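Local coordinates for protein aminopeptidase N (Francisella tularensis subsp. tularensis, PDB 5DLL) that releases N-terminal amino acids, preferably alanine, from peptides as a zinc-dependent M1 family aminopeptidase, and is probably involved in degrading intracellular peptides left by protein breakdown, at residues E276-N281 / F312-G317; E256-T261 / G317-C322; P195-A200 / R323-L328; M239-D244 / S305-E310; Q131-G136 / S329-L334. All coordinates share one frame; numbering follows the deposited sequence.

Contact 1 (E276-N281 / F312-G317); sequences ENKGLN and FHNWTG. With ZN (zinc ion), chain B.
The carboxylate of Glu276 lies stacked on one face of the His313 imidazole, the two planes only 18° apart. Glu276 CD stands 3.5 Å above the ring, displaced toward its rim, so that OE1 comes within 3.5 Å of His313 CD2. Glu276 reaches this place with CG between its backbone N and carbonyl carbon (chi1 73°), which also brings CB against the CB of His313. The imidazole has little freedom to turn: NE2 binds the zinc ion at 2.1 Å, and ND1 donates to Thr316 O at 3.0 Å with an N-H...O angle of 156°. Glu276 and Asn277 end the Gly-Ala-Met-Glu-Asn sequence characteristic of M1 aminopeptidases, while His313 is the second histidine of the HExxH zinc motif, so the stack joins the two signatures directly. At the other end an aliphatic chain meets an amide oxygen. Lys278 starts the central pair of a type II turn running from Asn277 to Leu280, and its aliphatic chain crosses Asn314, with CD 3.1 Å from Asn314 OD1. Polar partners lie elsewhere: Glu276 OE2 forms a salt bridge with Lys331, and Asn314 ND2 donates to Asp258.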
# COMPACT_ATOMS: atom_id res chain seq x y z
N GLU A 276 7.99 -0.07 11.18
CA GLU A 276 7.20 -0.29 12.39
C GLU A 276 8.03 -0.57 13.64
O GLU A 276 7.59 -1.33 14.51
CB GLU A 276 6.22 -1.45 12.17
CG GLU A 276 6.84 -2.85 12.15
CD GLU A 276 6.94 -3.47 10.77
OE1 GLU A 276 6.91 -2.72 9.76
OE2 GLU A 276 7.04 -4.72 10.72
N ASN A 277 9.21 0.04 13.76
CA ASN A 277 10.09 -0.29 14.88
C ASN A 277 9.35 -0.08 16.19
O ASN A 277 8.69 0.94 16.37
CB ASN A 277 11.38 0.53 14.85
CG ASN A 277 12.12 0.43 13.53
OD1 ASN A 277 12.36 1.44 12.88
ND2 ASN A 277 12.48 -0.78 13.14
N LYS A 278 9.43 -1.06 17.09
CA LYS A 278 8.62 -1.09 18.30
C LYS A 278 8.81 0.17 19.15
O LYS A 278 9.91 0.43 19.64
CB LYS A 278 8.92 -2.36 19.10
CG LYS A 278 8.22 -2.49 20.45
CD LYS A 278 6.71 -2.54 20.32
CE LYS A 278 6.05 -3.01 21.62
NZ LYS A 278 5.98 -4.49 21.70
N GLY A 279 7.74 0.94 19.30
CA GLY A 279 7.75 2.16 20.13
C GLY A 279 8.42 3.35 19.47
O GLY A 279 8.48 4.44 20.04
N LEU A 280 8.92 3.15 18.26
CA LEU A 280 9.82 4.11 17.62
C LEU A 280 9.70 3.93 16.11
O LEU A 280 10.59 3.40 15.46
CB LEU A 280 11.26 3.89 18.10
CG LEU A 280 12.35 4.82 17.57
CD1 LEU A 280 11.95 6.29 17.63
CD2 LEU A 280 13.64 4.60 18.34
N ASN A 281 8.57 4.35 15.57
CA ASN A 281 8.34 4.24 14.15
C ASN A 281 9.18 5.31 13.46
O ASN A 281 9.43 6.37 14.03
CB ASN A 281 6.86 4.40 13.83
CG ASN A 281 6.01 3.28 14.39
OD1 ASN A 281 6.51 2.32 14.99
ND2 ASN A 281 4.70 3.38 14.20
N PHE A 312 -0.50 -0.18 13.91
CA PHE A 312 -1.20 -1.46 14.02
C PHE A 312 -0.23 -2.65 14.09
O PHE A 312 -0.55 -3.66 14.71
CB PHE A 312 -2.23 -1.62 12.89
CG PHE A 312 -3.22 -0.48 12.82
CD1 PHE A 312 -3.71 0.12 13.98
CD2 PHE A 312 -3.66 0.00 11.59
CE1 PHE A 312 -4.60 1.17 13.92
CE2 PHE A 312 -4.55 1.05 11.53
CZ PHE A 312 -5.02 1.64 12.69
N HIS A 313 0.95 -2.51 13.50
CA HIS A 313 2.00 -3.54 13.65
C HIS A 313 2.37 -3.81 15.11
O HIS A 313 2.82 -4.91 15.43
CB HIS A 313 3.28 -3.17 12.89
CG HIS A 313 3.25 -3.55 11.44
ND1 HIS A 313 2.97 -4.82 11.01
CD2 HIS A 313 3.48 -2.81 10.33
CE1 HIS A 313 3.02 -4.86 9.69
NE2 HIS A 313 3.32 -3.65 9.25
N ASN A 314 2.19 -2.81 15.98
CA ASN A 314 2.51 -2.97 17.40
C ASN A 314 2.00 -4.29 17.98
O ASN A 314 2.68 -4.90 18.81
CB ASN A 314 1.96 -1.81 18.22
CG ASN A 314 2.49 -1.81 19.64
OD1 ASN A 314 3.70 -1.81 19.85
ND2 ASN A 314 1.60 -1.83 20.63
N TRP A 315 0.81 -4.71 17.56
CA TRP A 315 0.28 -6.01 17.96
C TRP A 315 0.49 -7.05 16.86
O TRP A 315 1.04 -8.11 17.12
CB TRP A 315 -1.20 -5.91 18.37
CG TRP A 315 -1.36 -5.38 19.76
CD1 TRP A 315 -1.58 -4.09 20.13
CD2 TRP A 315 -1.27 -6.14 20.98
NE1 TRP A 315 -1.63 -3.99 21.50
CE2 TRP A 315 -1.45 -5.23 22.04
CE3 TRP A 315 -1.05 -7.49 21.27
CZ2 TRP A 315 -1.42 -5.63 23.38
CZ3 TRP A 315 -1.03 -7.89 22.60
CH2 TRP A 315 -1.21 -6.97 23.63
N THR A 316 0.06 -6.72 15.64
CA THR A 316 0.19 -7.64 14.51
C THR A 316 1.52 -7.44 13.79
O THR A 316 1.57 -6.88 12.69
CB THR A 316 -0.98 -7.51 13.53
OG1 THR A 316 -1.09 -6.15 13.07
CG2 THR A 316 -2.28 -7.93 14.20
N GLY A 317 2.60 -7.91 14.41
CA GLY A 317 3.94 -7.82 13.84
C GLY A 317 5.00 -7.77 14.91
O GLY A 317 5.98 -8.52 14.86
ZN ZN B . 3.79 -3.04 7.24

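Contact 2 (E256-T261 / G317-C322); sequences EYDLDT and GDRVTC
Asp258 and Arg319 meet where the loop joining helix 236-253 to strand 261-267 passes the short helix 314-319 that follows the HExxH helix in the catalytic part of the enzyme. They form a salt bridge, Asp258 OD2 to Arg319 NH1 at 3.2 Å. The two side chains run past each other in opposite directions, and their flat ends are turned only 23° apart. The aspartate oxygen approaches the guanidinium obliquely and also lies 3.5 Å from Arg319 CD, while NH1 rests 3.3 Å from Asp258 CB. Arg319 bends at chi2 (79°), and its end runs alongside Asp258. The other carboxylate oxygen, OD1, accepts from Asn314 ND2 of the same short helix, and OD2 has a further, long and weak ion pair with Lys278. Phe192 adds a cation-pi contact to the arginine. Within the loop, the Tyr257 hydroxyl donates to Thr261 O at 2.6 Å, and Leu259 N lies above one face of that phenol ring. Beyond Arg319 the chain enters strand 321-322, which pairs in parallel with strand 427-428. No hydrogen bond crosses between the segments, and both charged residues are partly exposed. The attraction between them is therefore largely electrostatic and probably screened in part by solvent, whereas the directional hydrogen bond to Asp258 comes from Asn314, which probably fixes the carboxylate more than the salt bridge does.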
# COMPACT_ATOMS: atom_id res chain seq x y z
N GLU A 256 -4.93 -2.21 23.43
CA GLU A 256 -4.36 -1.07 24.13
C GLU A 256 -2.83 -1.04 23.92
O GLU A 256 -2.17 -2.08 23.92
CB GLU A 256 -4.69 -1.19 25.62
CG GLU A 256 -4.57 0.10 26.41
CD GLU A 256 -4.88 -0.09 27.88
OE1 GLU A 256 -5.69 -0.98 28.22
OE2 GLU A 256 -4.30 0.65 28.71
N TYR A 257 -2.29 0.17 23.76
CA TYR A 257 -0.84 0.34 23.68
C TYR A 257 -0.18 -0.21 24.94
O TYR A 257 -0.77 -0.18 26.02
CB TYR A 257 -0.48 1.82 23.48
CG TYR A 257 0.99 2.07 23.18
CD1 TYR A 257 1.60 1.52 22.05
CD2 TYR A 257 1.76 2.89 24.00
CE1 TYR A 257 2.94 1.75 21.77
CE2 TYR A 257 3.10 3.13 23.73
CZ TYR A 257 3.69 2.56 22.61
OH TYR A 257 5.01 2.81 22.34
N ASP A 258 1.05 -0.71 24.80
CA ASP A 258 1.69 -1.50 25.85
C ASP A 258 2.87 -0.81 26.59
O ASP A 258 3.37 -1.36 27.57
CB ASP A 258 2.12 -2.87 25.28
CG ASP A 258 2.84 -2.77 23.94
OD1 ASP A 258 2.81 -1.69 23.29
OD2 ASP A 258 3.44 -3.78 23.51
N LEU A 259 3.28 0.37 26.13
CA LEU A 259 4.38 1.12 26.75
C LEU A 259 3.91 2.49 27.23
O LEU A 259 2.83 2.93 26.89
CB LEU A 259 5.51 1.31 25.74
CG LEU A 259 6.07 0.06 25.06
CD1 LEU A 259 6.88 0.44 23.84
CD2 LEU A 259 6.90 -0.77 26.03
N ASP A 260 4.76 3.15 28.02
CA ASP A 260 4.44 4.47 28.57
C ASP A 260 4.79 5.61 27.62
O ASP A 260 4.45 6.76 27.89
CB ASP A 260 5.17 4.71 29.89
CG ASP A 260 4.89 3.64 30.92
OD1 ASP A 260 3.84 2.96 30.81
OD2 ASP A 260 5.72 3.47 31.84
N THR A 261 5.51 5.29 26.54
CA THR A 261 5.86 6.30 25.53
C THR A 261 5.85 5.71 24.12
O THR A 261 6.10 4.53 23.93
CB THR A 261 7.22 6.99 25.85
OG1 THR A 261 7.68 7.72 24.70
CG2 THR A 261 8.27 5.99 26.25
N GLY A 317 2.60 -7.91 14.41
CA GLY A 317 3.94 -7.82 13.84
C GLY A 317 5.00 -7.77 14.91
O GLY A 317 5.98 -8.52 14.86
N ASP A 318 4.82 -6.88 15.88
CA ASP A 318 5.82 -6.67 16.93
C ASP A 318 5.55 -7.55 18.15
O ASP A 318 6.45 -8.20 18.66
CB ASP A 318 5.85 -5.19 17.36
CG ASP A 318 6.17 -4.24 16.21
OD1 ASP A 318 6.21 -4.68 15.04
OD2 ASP A 318 6.38 -3.04 16.48
N ARG A 319 4.31 -7.56 18.61
CA ARG A 319 3.95 -8.31 19.80
C ARG A 319 3.80 -9.80 19.48
O ARG A 319 4.24 -10.65 20.25
CB ARG A 319 2.67 -7.74 20.40
CG ARG A 319 2.49 -8.05 21.86
CD ARG A 319 3.33 -7.17 22.77
NE ARG A 319 3.12 -7.58 24.15
CZ ARG A 319 2.24 -7.05 25.00
NH1 ARG A 319 1.46 -6.04 24.65
NH2 ARG A 319 2.15 -7.54 26.22
N VAL A 320 3.18 -10.10 18.34
CA VAL A 320 3.22 -11.43 17.73
C VAL A 320 3.77 -11.26 16.33
O VAL A 320 3.19 -10.52 15.53
CB VAL A 320 1.82 -12.07 17.63
CG1 VAL A 320 1.92 -13.52 17.15
CG2 VAL A 320 1.09 -11.98 18.97
N THR A 321 4.87 -11.95 16.03
CA THR A 321 5.61 -11.75 14.77
C THR A 321 5.55 -12.97 13.84
O THR A 321 4.90 -13.97 14.14
CB THR A 321 7.08 -11.36 15.06
OG1 THR A 321 7.67 -10.80 13.87
CG2 THR A 321 7.92 -12.55 15.54
N CYS A 322 6.22 -12.86 12.69
CA CYS A 322 6.34 -13.98 11.76
C CYS A 322 7.52 -14.89 12.15
O CYS A 322 8.57 -14.40 12.57
CB CYS A 322 6.50 -13.48 10.31
SG CYS A 322 7.79 -12.23 10.02

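Contact 3 (P195-A200 / R323-L328)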
# COMPACT_ATOMS: atom_id res chain seq x y z
N PRO A 195 11.70 -9.64 17.89
CA PRO A 195 12.80 -9.97 17.00
C PRO A 195 13.64 -8.73 16.69
O PRO A 195 13.15 -7.61 16.79
CB PRO A 195 12.10 -10.51 15.75
CG PRO A 195 10.77 -9.85 15.75
CD PRO A 195 10.40 -9.61 17.19
N CYS A 196 14.90 -8.93 16.31
CA CYS A 196 15.82 -7.80 16.15
C CYS A 196 15.49 -6.87 14.98
O CYS A 196 15.92 -5.72 14.99
CB CYS A 196 17.27 -8.30 16.04
SG CYS A 196 17.58 -9.54 14.76
N TYR A 197 14.71 -7.33 13.99
CA TYR A 197 14.38 -6.48 12.84
C TYR A 197 13.53 -5.26 13.23
O TYR A 197 13.43 -4.30 12.47
CB TYR A 197 13.70 -7.30 11.72
CG TYR A 197 12.23 -7.60 11.91
CD1 TYR A 197 11.25 -6.67 11.56
CD2 TYR A 197 11.80 -8.83 12.42
CE1 TYR A 197 9.90 -6.94 11.73
CE2 TYR A 197 10.45 -9.11 12.59
CZ TYR A 197 9.50 -8.16 12.24
OH TYR A 197 8.16 -8.42 12.41
N LEU A 198 12.94 -5.32 14.42
CA LEU A 198 12.19 -4.20 14.99
C LEU A 198 13.01 -3.33 15.94
O LEU A 198 12.48 -2.41 16.56
CB LEU A 198 10.98 -4.73 15.77
CG LEU A 198 10.01 -5.53 14.92
CD1 LEU A 198 9.06 -6.26 15.85
CD2 LEU A 198 9.27 -4.63 13.95
N PHE A 199 14.30 -3.63 16.06
CA PHE A 199 15.17 -2.79 16.86
C PHE A 199 15.44 -1.49 16.10
O PHE A 199 15.63 -1.51 14.88
CB PHE A 199 16.50 -3.49 17.19
CG PHE A 199 17.53 -2.57 17.75
CD1 PHE A 199 18.38 -1.86 16.91
CD2 PHE A 199 17.61 -2.36 19.12
CE1 PHE A 199 19.31 -0.97 17.42
CE2 PHE A 199 18.54 -1.47 19.64
CZ PHE A 199 19.39 -0.78 18.79
N ALA A 200 15.45 -0.37 16.83
CA ALA A 200 15.82 0.92 16.25
C ALA A 200 16.58 1.81 17.24
O ALA A 200 16.38 1.73 18.46
CB ALA A 200 14.58 1.64 15.74
N ARG A 323 7.33 -16.20 12.00
CA ARG A 323 8.36 -17.20 12.31
C ARG A 323 9.50 -17.14 11.30
O ARG A 323 10.67 -17.25 11.67
CB ARG A 323 7.73 -18.59 12.29
CG ARG A 323 8.66 -19.72 12.68
CD ARG A 323 8.06 -21.06 12.28
NE ARG A 323 8.11 -21.27 10.83
CZ ARG A 323 7.71 -22.38 10.21
NH1 ARG A 323 7.23 -23.41 10.90
NH2 ARG A 323 7.80 -22.45 8.89
N ASP A 324 9.13 -17.00 10.03
CA ASP A 324 10.09 -16.83 8.94
C ASP A 324 9.53 -15.83 7.93
O ASP A 324 8.40 -15.38 8.07
CB ASP A 324 10.38 -18.18 8.28
CG ASP A 324 9.12 -18.86 7.77
OD1 ASP A 324 8.43 -18.28 6.91
OD2 ASP A 324 8.82 -19.99 8.23
N TRP A 325 10.32 -15.49 6.91
CA TRP A 325 9.91 -14.46 5.95
C TRP A 325 8.98 -14.96 4.83
O TRP A 325 8.56 -14.16 3.99
CB TRP A 325 11.14 -13.78 5.35
CG TRP A 325 12.01 -13.12 6.39
CD1 TRP A 325 13.25 -13.52 6.79
CD2 TRP A 325 11.67 -11.97 7.17
NE1 TRP A 325 13.72 -12.67 7.77
CE2 TRP A 325 12.77 -11.71 8.02
CE3 TRP A 325 10.56 -11.12 7.22
CZ2 TRP A 325 12.78 -10.64 8.92
CZ3 TRP A 325 10.57 -10.06 8.11
CH2 TRP A 325 11.67 -9.83 8.95
N PHE A 326 8.66 -16.25 4.82
CA PHE A 326 7.61 -16.79 3.92
C PHE A 326 6.24 -16.44 4.51
O PHE A 326 5.23 -16.38 3.80
CB PHE A 326 7.73 -18.31 3.77
CG PHE A 326 9.05 -18.77 3.21
CD1 PHE A 326 10.11 -19.08 4.06
CD2 PHE A 326 9.23 -18.92 1.84
CE1 PHE A 326 11.33 -19.51 3.55
CE2 PHE A 326 10.44 -19.36 1.33
CZ PHE A 326 11.49 -19.65 2.19
N GLN A 327 6.24 -16.21 5.82
CA GLN A 327 5.06 -15.91 6.60
C GLN A 327 4.70 -14.41 6.57
O GLN A 327 4.03 -13.91 7.48
CB GLN A 327 5.31 -16.39 8.04
CG GLN A 327 4.57 -17.64 8.47
CD GLN A 327 4.77 -18.85 7.57
OE1 GLN A 327 3.82 -19.42 7.04
NE2 GLN A 327 6.02 -19.26 7.41
N LEU A 328 5.11 -13.71 5.52
CA LEU A 328 4.99 -12.26 5.44
C LEU A 328 3.57 -11.81 5.08
O LEU A 328 3.18 -10.67 5.35
CB LEU A 328 6.00 -11.70 4.44
CG LEU A 328 6.71 -10.38 4.75
CD1 LEU A 328 7.21 -10.30 6.18
CD2 LEU A 328 7.87 -10.20 3.78
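Tyr197 and Trp325 form a T-shaped pair at the junction between the N-terminal beta region of the M1 fold and the approach to helix 328-346, which carries the zinc ligand Glu332. The aromatic contact is carried by one corner of the indole: Trp325 CH2 sits 3.6 Å above the phenol face, nearest CD2 and toward the rim. The six-membered rings have centroids 5.1 Å apart and planes inclined at 66°, with the indole presenting its edge. Tyr197 places its ring there with chi1 at 79°, CG lying between backbone N and carbonyl carbon. Aliphatic packing completes the sandwich, since Leu198 CG lies against the opposite face of the phenol; Leu328 CD1 meets the indole edge in its plane.

Polar interactions shape the 323-328 loop from within. Asp324 OD2 is gripped side-on by two nitrogens of Arg323, NE at 3.0 Å and NH2 at 2.7 Å, with Asp324 OD2 lying in the guanidinium plane, giving a salt bridge. Its other oxygen, OD1, makes an Asx turn by accepting from Phe326 N at 2.9 Å through the anti lone pair. This turn leads the chain to Gln327, the N-cap of helix 328-346. The hydroxyl of Tyr197, beyond the aromatic pair, is hydrogen-bonded through OH to OG1 of Thr321.

Contact 4 (M239-D244 / S305-E310); sequences MQAVKD and SVVGHE. With ZN (zinc ion), chain B.
Val307 packs against Ala241 and Val242 where helix 236-253 meets helix 297-312, the helix that carries the HExxH zinc motif of this thermolysin-like catalytic fold. The backbones come close, with the CA atoms of Ala241 and Val307 6.3 Å apart, a spacing permitted by the small alanine side chain. Val307 has CG1 opposite its backbone N (chi1 171°), which leaves CG2 opposite the carbonyl carbon. Val307 CG1 does most of the touching, 3.6 Å from Val242 CG2 and 3.9 Å from Ala241 CB; CG2 is the more distant neighbour of Ala241 CB, at 4.1 Å. The CB atoms of Ala241 and Val307 themselves meet at 3.9 Å, as both point into the interface. Val242 adopts the same conformer (chi1 173°). Its side chain crosses that of Val307 at about a right angle, and its CG2 is the methyl that meets Val307 CG1. Val242 also leans on Leu223, Phe262 and Ile264, which connects the helix pair to strands 220-227 and 261-267 of the neighbouring sheet. The contact contains no polar bond between the helices and is wholly apolar. Two residues along from Val307, His309 points to another side of the helix. Its ND1 is hydrogen-bonded to Asp339, and its NE2 binds the zinc ion at 2.2 Å.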
# COMPACT_ATOMS: atom_id res chain seq x y z
N MET A 239 0.28 13.69 14.39
CA MET A 239 -0.02 13.49 15.80
C MET A 239 -1.48 13.11 15.98
O MET A 239 -1.80 12.22 16.77
CB MET A 239 0.29 14.76 16.61
CG MET A 239 0.02 14.63 18.10
SD MET A 239 0.94 13.30 18.90
CE MET A 239 2.48 14.14 19.27
N GLN A 240 -2.35 13.79 15.24
CA GLN A 240 -3.78 13.47 15.27
C GLN A 240 -4.04 12.06 14.74
O GLN A 240 -4.86 11.33 15.31
CB GLN A 240 -4.58 14.49 14.46
CG GLN A 240 -6.07 14.48 14.77
CD GLN A 240 -6.35 14.64 16.26
OE1 GLN A 240 -5.89 15.59 16.89
NE2 GLN A 240 -7.10 13.70 16.82
N ALA A 241 -3.35 11.67 13.67
CA ALA A 241 -3.45 10.32 13.12
C ALA A 241 -3.03 9.24 14.12
O ALA A 241 -3.56 8.13 14.09
CB ALA A 241 -2.63 10.19 11.84
N VAL A 242 -2.10 9.58 15.01
CA VAL A 242 -1.68 8.67 16.08
C VAL A 242 -2.81 8.47 17.10
O VAL A 242 -3.05 7.35 17.57
CB VAL A 242 -0.41 9.18 16.79
CG1 VAL A 242 -0.07 8.32 18.01
CG2 VAL A 242 0.77 9.20 15.82
N LYS A 243 -3.49 9.56 17.44
CA LYS A 243 -4.61 9.49 18.39
C LYS A 243 -5.80 8.74 17.80
O LYS A 243 -6.43 7.93 18.48
CB LYS A 243 -5.04 10.90 18.79
CG LYS A 243 -3.98 11.67 19.57
CD LYS A 243 -4.44 13.09 19.85
CE LYS A 243 -3.46 13.82 20.75
NZ LYS A 243 -3.64 15.30 20.67
N ASP A 244 -6.10 9.01 16.53
CA ASP A 244 -7.16 8.29 15.81
C ASP A 244 -6.85 6.80 15.72
O ASP A 244 -7.74 5.96 15.86
CB ASP A 244 -7.32 8.84 14.38
CG ASP A 244 -7.60 10.35 14.33
OD1 ASP A 244 -8.25 10.89 15.26
OD2 ASP A 244 -7.18 10.98 13.34
N SER A 305 -3.49 6.91 6.98
CA SER A 305 -3.33 5.49 6.64
C SER A 305 -1.93 4.96 6.93
O SER A 305 -1.76 3.85 7.44
CB SER A 305 -3.62 5.28 5.14
OG SER A 305 -3.31 3.96 4.74
N VAL A 306 -0.94 5.77 6.57
CA VAL A 306 0.47 5.45 6.79
C VAL A 306 0.76 5.30 8.28
O VAL A 306 1.28 4.27 8.73
CB VAL A 306 1.37 6.54 6.16
CG1 VAL A 306 2.79 6.47 6.68
CG2 VAL A 306 1.34 6.44 4.64
N VAL A 307 0.42 6.34 9.05
CA VAL A 307 0.63 6.33 10.49
C VAL A 307 -0.15 5.18 11.11
O VAL A 307 0.36 4.45 11.96
CB VAL A 307 0.20 7.67 11.14
CG1 VAL A 307 0.22 7.59 12.66
CG2 VAL A 307 1.08 8.82 10.66
N GLY A 308 -1.40 5.03 10.69
CA GLY A 308 -2.25 3.94 11.15
C GLY A 308 -1.56 2.60 10.98
O GLY A 308 -1.34 1.89 11.96
N HIS A 309 -1.21 2.28 9.74
CA HIS A 309 -0.64 0.98 9.40
C HIS A 309 0.52 0.60 10.31
O HIS A 309 0.59 -0.52 10.80
CB HIS A 309 -0.18 0.99 7.94
CG HIS A 309 0.55 -0.25 7.53
ND1 HIS A 309 -0.03 -1.23 6.76
CD2 HIS A 309 1.81 -0.67 7.79
CE1 HIS A 309 0.84 -2.20 6.55
NE2 HIS A 309 1.97 -1.88 7.17
N GLU A 310 1.44 1.54 10.52
CA GLU A 310 2.63 1.25 11.31
C GLU A 310 2.27 1.08 12.79
O GLU A 310 2.87 0.24 13.47
CB GLU A 310 3.70 2.33 11.13
CG GLU A 310 4.18 2.54 9.68
CD GLU A 310 4.69 1.27 9.00
OE1 GLU A 310 5.25 0.38 9.68
OE2 GLU A 310 4.53 1.16 7.76
ZN ZN B . 3.79 -3.04 7.24

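Contact 5 (Q131-G136 / S329-L334); sequences QCEATG and SLKEGL. With ZN (zinc ion), chain B.
Glu133 and Lys331 approach from opposite directions, with Glu133 OE2 3.5 Å from Lys331 NZ in a long salt bridge. The same oxygen lies equally near Lys331 CE, so the carboxylate touches the last methylene as well as the ammonium. Lys331 NZ donates in turn to Glu332 OE1 at 2.8 Å, coming from above that carboxylate plane by 45°, and it also forms a salt bridge with Glu276. One lysine nitrogen thus sits among three carboxylates, whose mutual repulsion it would be expected to reduce. Bends at chi3 and chi4 (84° and 83°) curl the lysine end back over the neighbouring glutamate of its own helix. Glu133 instead extends fully from its loop. That loop is probably held in shape by Gln131, whose NE2 donates to Glu133 O at 2.9 Å on a carbonyl lone pair, and by a cis peptide bond between Glu133 and Ala134. Both oxygens of Glu332 are modelled as ligands of the zinc ion. With His309 and His313, Glu332 completes the HExxH-(18 residues)-Glu zinc site characteristic of the M1 family.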
# COMPACT_ATOMS: atom_id res chain seq x y z
N GLN A 131 18.10 0.77 10.36
CA GLN A 131 17.09 0.05 9.59
C GLN A 131 17.48 -1.42 9.67
O GLN A 131 18.54 -1.80 9.18
CB GLN A 131 17.06 0.53 8.14
CG GLN A 131 16.21 -0.32 7.21
CD GLN A 131 14.77 -0.41 7.65
OE1 GLN A 131 14.18 0.57 8.11
NE2 GLN A 131 14.18 -1.60 7.50
N CYS A 132 16.64 -2.23 10.29
CA CYS A 132 17.00 -3.61 10.58
C CYS A 132 16.15 -4.67 9.87
O CYS A 132 16.54 -5.84 9.85
CB CYS A 132 17.00 -3.83 12.09
SG CYS A 132 18.24 -2.81 12.95
N GLU A 133 15.01 -4.31 9.29
CA GLU A 133 14.27 -5.26 8.46
C GLU A 133 14.90 -5.27 7.07
O GLU A 133 15.11 -4.20 6.52
CB GLU A 133 12.79 -4.91 8.36
CG GLU A 133 11.96 -5.91 7.56
CD GLU A 133 10.47 -5.65 7.60
OE1 GLU A 133 10.07 -4.48 7.77
OE2 GLU A 133 9.69 -6.61 7.45
N ALA A 134 15.20 -6.44 6.50
CA ALA A 134 14.97 -7.76 7.10
C ALA A 134 16.13 -8.23 7.99
O ALA A 134 15.90 -8.79 9.06
CB ALA A 134 14.71 -8.79 6.00
N THR A 135 17.36 -8.01 7.53
CA THR A 135 18.56 -8.59 8.17
C THR A 135 19.67 -7.56 8.40
O THR A 135 20.85 -7.87 8.30
CB THR A 135 19.11 -9.77 7.33
OG1 THR A 135 19.38 -9.32 5.99
CG2 THR A 135 18.10 -10.92 7.28
N GLY A 136 19.29 -6.33 8.75
CA GLY A 136 20.24 -5.26 8.98
C GLY A 136 20.81 -5.21 10.39
O GLY A 136 21.73 -4.43 10.64
N SER A 329 2.79 -12.71 4.46
CA SER A 329 1.36 -12.45 4.18
C SER A 329 0.50 -12.43 5.45
O SER A 329 -0.67 -12.03 5.40
CB SER A 329 0.81 -13.51 3.22
OG SER A 329 0.86 -14.80 3.80
N LEU A 330 1.06 -12.88 6.58
CA LEU A 330 0.44 -12.74 7.89
C LEU A 330 0.90 -11.46 8.61
O LEU A 330 0.06 -10.75 9.17
CB LEU A 330 0.77 -13.96 8.77
CG LEU A 330 0.27 -13.90 10.21
CD1 LEU A 330 -1.25 -13.80 10.25
CD2 LEU A 330 0.76 -15.10 11.00
N LYS A 331 2.20 -11.17 8.61
CA LYS A 331 2.71 -9.99 9.33
C LYS A 331 2.15 -8.72 8.72
O LYS A 331 1.74 -7.81 9.45
CB LYS A 331 4.24 -9.91 9.32
CG LYS A 331 4.77 -8.69 10.09
CD LYS A 331 6.26 -8.50 9.93
CE LYS A 331 6.61 -7.74 8.66
NZ LYS A 331 6.50 -6.27 8.83
N GLU A 332 2.17 -8.65 7.40
CA GLU A 332 1.71 -7.45 6.71
C GLU A 332 0.25 -7.56 6.29
O GLU A 332 -0.52 -6.63 6.54
CB GLU A 332 2.62 -7.10 5.52
CG GLU A 332 3.97 -6.49 5.94
CD GLU A 332 3.85 -5.13 6.63
OE1 GLU A 332 4.92 -4.68 7.09
OE2 GLU A 332 2.71 -4.64 6.69
N GLY A 333 -0.15 -8.68 5.69
CA GLY A 333 -1.55 -8.86 5.25
C GLY A 333 -2.58 -8.55 6.33
O GLY A 333 -3.58 -7.86 6.08
N LEU A 334 -2.35 -9.06 7.53
CA LEU A 334 -3.21 -8.79 8.68
C LEU A 334 -3.20 -7.30 9.02
O LEU A 334 -4.26 -6.73 9.25
CB LEU A 334 -2.76 -9.62 9.89
CG LEU A 334 -3.56 -9.48 11.19
CD1 LEU A 334 -5.04 -9.73 10.96
CD2 LEU A 334 -3.02 -10.43 12.25
ZN ZN B . 3.79 -3.04 7.24

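Contacts 1, 3 and 4 are buried, contact 5 is partly so, and contact 2 lies at the surface. Contacts 1, 4 and 5 each supply one protein ligand of the same zinc ion, and Lys331 ties contact 5 to Glu276 of contact 1. Contacts 1 and 2 share helix 314-319 and Gly317, while Tyr197 of contact 3 packs its hydroxyl beside Lys331. Chemistry follows location: contact 4, between two helices, is purely apolar; contact 3 is aromatic; contacts 1 and 5, close to the metal, gather carboxylates, imidazole and ammonium; contact 2 relies on one salt bridge. Contacts 3 and 5 bring N-terminal segments to the catalytic region, whereas the others lie within it.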